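Local coordinates for epidermal growth factor receptor pathway substrate 8-like protein 1 (PDB 2CY5), which probably binds peptide motifs of partner proteins through its phosphotyrosine-binding (PTB) domain and so takes part in signal transduction related to the growth-factor receptor substrate EPS8, at residues S73-L76 and D77-V80; E124-Q127 and G128-N132. All coordinates share one frame; numbering follows the deposited sequence.

Contact 1: S73-L76 and D77-V80; sequences SYPL and DAIV
L76 and I79 stand side by side and point the same way at a tight turn, with CD2 of L76 lying 3.9 Å from CD1 of I79. In I79, CG1 sits opposite the carbonyl carbon (chi1 -55°) and the chain then runs on extended, which brings CD1 to L76 CD2; I79 CD1 also comes within 4.2 Å of Y74 O. Beneath the side chains the backbone is drawn together by two short-range bonds. A78 N donates to P75 O at 2.9 Å, and one residue further on I79 N donates to L76 O at 3.1 Å. Both donors stand well above the plane of the carbonyl they use, the second by 64°, as expected where the chain is wound as tightly as a 3-10 turn. On another side of the turn, A78 sets its methyl against the proline ring, CB to P75 CG at 4.0 Å, and CB is only 3.2 Å from P75 O, the oxygen its own N-H is bonded to. The leucine and isoleucine are buried: L76 also packs on A129 and Y133, and I79 on L130, so that helix 118-133 covers the pair, while V60 of strand 59-63 and L97 of strand 94-99 line the isoleucine as well. Cutting I79 back to an alanine would probably leave L76 CD2 without its methyl neighbour and open a gap against L130. This single 3-10 turn links strands 70-75 and 79-85, the two outermost of the antiparallel sheet, and makes the passage from the fourth to the fifth strand that is typical of the PTB domain and the wider PH-like fold.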
# COMPACT_ATOMS: atom_id res chain seq x y z
N SER A 73 -4.95 -7.45 -1.74
CA SER A 73 -5.85 -7.67 -2.82
C SER A 73 -6.09 -6.40 -3.63
O SER A 73 -6.11 -5.29 -3.15
CB SER A 73 -7.14 -8.19 -2.30
OG SER A 73 -7.73 -7.23 -1.49
N TYR A 74 -6.20 -6.53 -4.91
CA TYR A 74 -6.47 -5.41 -5.76
C TYR A 74 -7.68 -5.64 -6.64
O TYR A 74 -7.64 -6.43 -7.60
CB TYR A 74 -5.26 -5.20 -6.65
CG TYR A 74 -3.91 -5.16 -5.95
CD1 TYR A 74 -3.15 -6.33 -5.81
CD2 TYR A 74 -3.40 -3.95 -5.39
CE1 TYR A 74 -1.95 -6.36 -5.13
CE2 TYR A 74 -2.17 -3.94 -4.70
CZ TYR A 74 -1.45 -5.17 -4.57
OH TYR A 74 -0.27 -5.30 -3.83
N PRO A 75 -8.78 -4.98 -6.36
CA PRO A 75 -9.99 -5.10 -7.16
C PRO A 75 -9.60 -4.66 -8.55
O PRO A 75 -8.71 -3.78 -8.70
CB PRO A 75 -10.97 -4.10 -6.52
CG PRO A 75 -10.08 -3.15 -5.81
CD PRO A 75 -8.90 -3.96 -5.26
N LEU A 76 -10.27 -5.19 -9.58
CA LEU A 76 -9.83 -4.96 -10.92
C LEU A 76 -9.93 -3.52 -11.28
O LEU A 76 -9.19 -3.06 -12.09
CB LEU A 76 -10.66 -5.82 -11.88
CG LEU A 76 -10.35 -7.35 -11.66
CD1 LEU A 76 -11.14 -8.11 -12.83
CD2 LEU A 76 -8.82 -7.78 -11.81
N ASP A 77 -10.82 -2.81 -10.62
CA ASP A 77 -10.98 -1.35 -10.88
C ASP A 77 -9.68 -0.54 -10.53
O ASP A 77 -9.45 0.48 -11.09
CB ASP A 77 -12.08 -0.85 -9.92
CG ASP A 77 -12.59 0.45 -10.31
OD1 ASP A 77 -13.31 1.08 -9.50
OD2 ASP A 77 -12.26 0.82 -11.48
N ALA A 78 -8.90 -1.04 -9.54
CA ALA A 78 -7.61 -0.48 -9.10
C ALA A 78 -6.46 -0.80 -10.05
O ALA A 78 -5.44 -0.15 -10.00
CB ALA A 78 -7.28 -1.07 -7.67
N ILE A 79 -6.55 -1.77 -10.96
CA ILE A 79 -5.37 -2.04 -11.86
C ILE A 79 -5.31 -1.13 -13.05
O ILE A 79 -6.21 -1.11 -13.84
CB ILE A 79 -5.43 -3.59 -12.27
CG1 ILE A 79 -5.49 -4.37 -10.96
CG2 ILE A 79 -4.31 -4.01 -13.14
CD1 ILE A 79 -5.53 -5.88 -11.15
N VAL A 80 -4.24 -0.43 -13.29
CA VAL A 80 -4.27 0.52 -14.35
C VAL A 80 -3.48 -0.07 -15.44
O VAL A 80 -3.66 0.35 -16.54
CB VAL A 80 -3.75 1.97 -13.92
CG1 VAL A 80 -3.70 2.17 -12.41
CG2 VAL A 80 -2.32 2.13 -14.26

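Contact 2: E124-Q127 and G128-N132; sequences EDIQ and GALQN. With CA (calcium ion), chain B.
D125 O is gripped twice: A129 N donates to it at 2.9 Å, and so does water 2, also at 2.9 Å. That water is a calcium ligand, so the backbone carbonyl acts in the second shell of the metal. The first-shell contact comes from the same residue: CG stands anti to the backbone N (chi1 -172°), and OD1 binds the calcium at 2.4 Å. OD2 stays 3.8 Å from the ion, so the carboxylate binds through one oxygen; Y11 OH hydrogen-bonds OD2, and water 1, itself a calcium ligand, probably donates to it as well. Five waters and A6 O complete seven ligands. All this hangs on one side of the C-terminal alpha-helix of the PTB domain, wound here by i to i+4 bonds, of which Q131 N to Q127 O is almost straight at 176°. Another side is apolar: I126 and L130, one turn apart, lie alongside each other, with CG2 of the isoleucine 3.8 Å from CD1 of the leucine, and both face inward to strand 79-85. Q127 bends at its second torsion and crosses Q131 at about a right angle, its NE2 3.9 Å from Q131 CG and the two amide planes 38° apart.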
# COMPACT_ATOMS: atom_id res chain seq x y z
N GLU A 124 -1.81 -12.53 -19.53
CA GLU A 124 -3.00 -12.72 -20.37
C GLU A 124 -4.16 -12.95 -19.54
O GLU A 124 -5.17 -12.47 -19.92
CB GLU A 124 -2.87 -13.95 -21.33
CG GLU A 124 -2.10 -13.72 -22.57
CD GLU A 124 -1.98 -15.15 -23.29
OE1 GLU A 124 -0.95 -15.91 -23.09
OE2 GLU A 124 -2.98 -15.53 -23.94
N ASP A 125 -4.06 -13.67 -18.43
CA ASP A 125 -5.17 -13.94 -17.57
C ASP A 125 -5.72 -12.68 -16.89
O ASP A 125 -6.95 -12.34 -16.93
CB ASP A 125 -4.71 -14.95 -16.50
CG ASP A 125 -5.89 -15.47 -15.65
OD1 ASP A 125 -7.04 -15.16 -15.98
OD2 ASP A 125 -5.69 -16.24 -14.70
N ILE A 126 -4.79 -11.86 -16.39
CA ILE A 126 -5.27 -10.60 -15.75
C ILE A 126 -5.83 -9.74 -16.79
O ILE A 126 -6.87 -9.13 -16.60
CB ILE A 126 -4.07 -9.88 -15.05
CG1 ILE A 126 -3.70 -10.84 -13.85
CG2 ILE A 126 -4.41 -8.32 -14.75
CD1 ILE A 126 -2.37 -10.35 -13.08
N GLN A 127 -5.18 -9.65 -17.95
CA GLN A 127 -5.76 -8.71 -19.01
C GLN A 127 -7.18 -9.21 -19.48
O GLN A 127 -8.08 -8.40 -19.73
CB GLN A 127 -4.86 -8.67 -20.22
CG GLN A 127 -5.31 -7.63 -21.23
CD GLN A 127 -5.45 -6.21 -20.64
OE1 GLN A 127 -4.45 -5.68 -20.07
NE2 GLN A 127 -6.67 -5.59 -20.76
N GLY A 128 -7.35 -10.54 -19.61
CA GLY A 128 -8.68 -11.09 -19.91
C GLY A 128 -9.69 -10.73 -18.81
O GLY A 128 -10.86 -10.32 -19.13
N ALA A 129 -9.25 -10.76 -17.55
CA ALA A 129 -10.16 -10.45 -16.46
C ALA A 129 -10.46 -8.95 -16.46
O ALA A 129 -11.65 -8.58 -16.30
CB ALA A 129 -9.68 -10.96 -15.06
N LEU A 130 -9.48 -8.11 -16.81
CA LEU A 130 -9.68 -6.69 -16.92
C LEU A 130 -10.68 -6.38 -18.05
O LEU A 130 -11.62 -5.65 -17.81
CB LEU A 130 -8.32 -5.95 -17.25
CG LEU A 130 -7.45 -5.97 -16.01
CD1 LEU A 130 -6.09 -5.22 -16.25
CD2 LEU A 130 -8.15 -5.10 -14.99
N GLN A 131 -10.47 -6.89 -19.24
CA GLN A 131 -11.39 -6.67 -20.34
C GLN A 131 -12.78 -7.05 -19.91
O GLN A 131 -13.74 -6.32 -20.14
CB GLN A 131 -11.12 -7.56 -21.52
CG GLN A 131 -9.84 -7.25 -22.25
CD GLN A 131 -9.38 -8.38 -23.31
OE1 GLN A 131 -8.21 -8.35 -23.79
NE2 GLN A 131 -10.27 -9.35 -23.64
N ASN A 132 -12.91 -8.21 -19.31
CA ASN A 132 -14.21 -8.67 -18.90
C ASN A 132 -14.85 -7.64 -17.95
O ASN A 132 -15.92 -7.08 -18.23
CB ASN A 132 -14.10 -10.02 -18.20
CG ASN A 132 -15.46 -10.55 -17.73
OD1 ASN A 132 -15.54 -11.25 -16.72
ND2 ASN A 132 -16.54 -10.23 -18.49
CA CA B . -9.25 -16.03 -15.94
O HOH W 1 -8.40 -16.60 -13.78
O HOH W 2 -9.20 -14.16 -17.25
O HOH W 3 -10.74 -14.82 -14.44
O HOH W 4 -8.25 -17.46 -17.51
O HOH W 5 -11.00 -16.29 -17.60

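How the contacts relate
Contact 1 comes first along the chain, at the turn between strands 70-75 and 79-85, and contact 2 follows on helix 118-133; their centres lie about 11 Å apart, and both belong to the same PTB domain. They touch directly, L76 CD1 lying 3.5 Å from A129 O and I79 CG2 3.8 Å from L130 CD1. The C-terminal helix therefore packs on the place where the two outermost strands of the sheet are joined, as in other PH-like domains, where this helix closes one end of the barrel. The calcium fastens the N-terminal segment to the helix at D125, while A129 and L130 pack on contact 1.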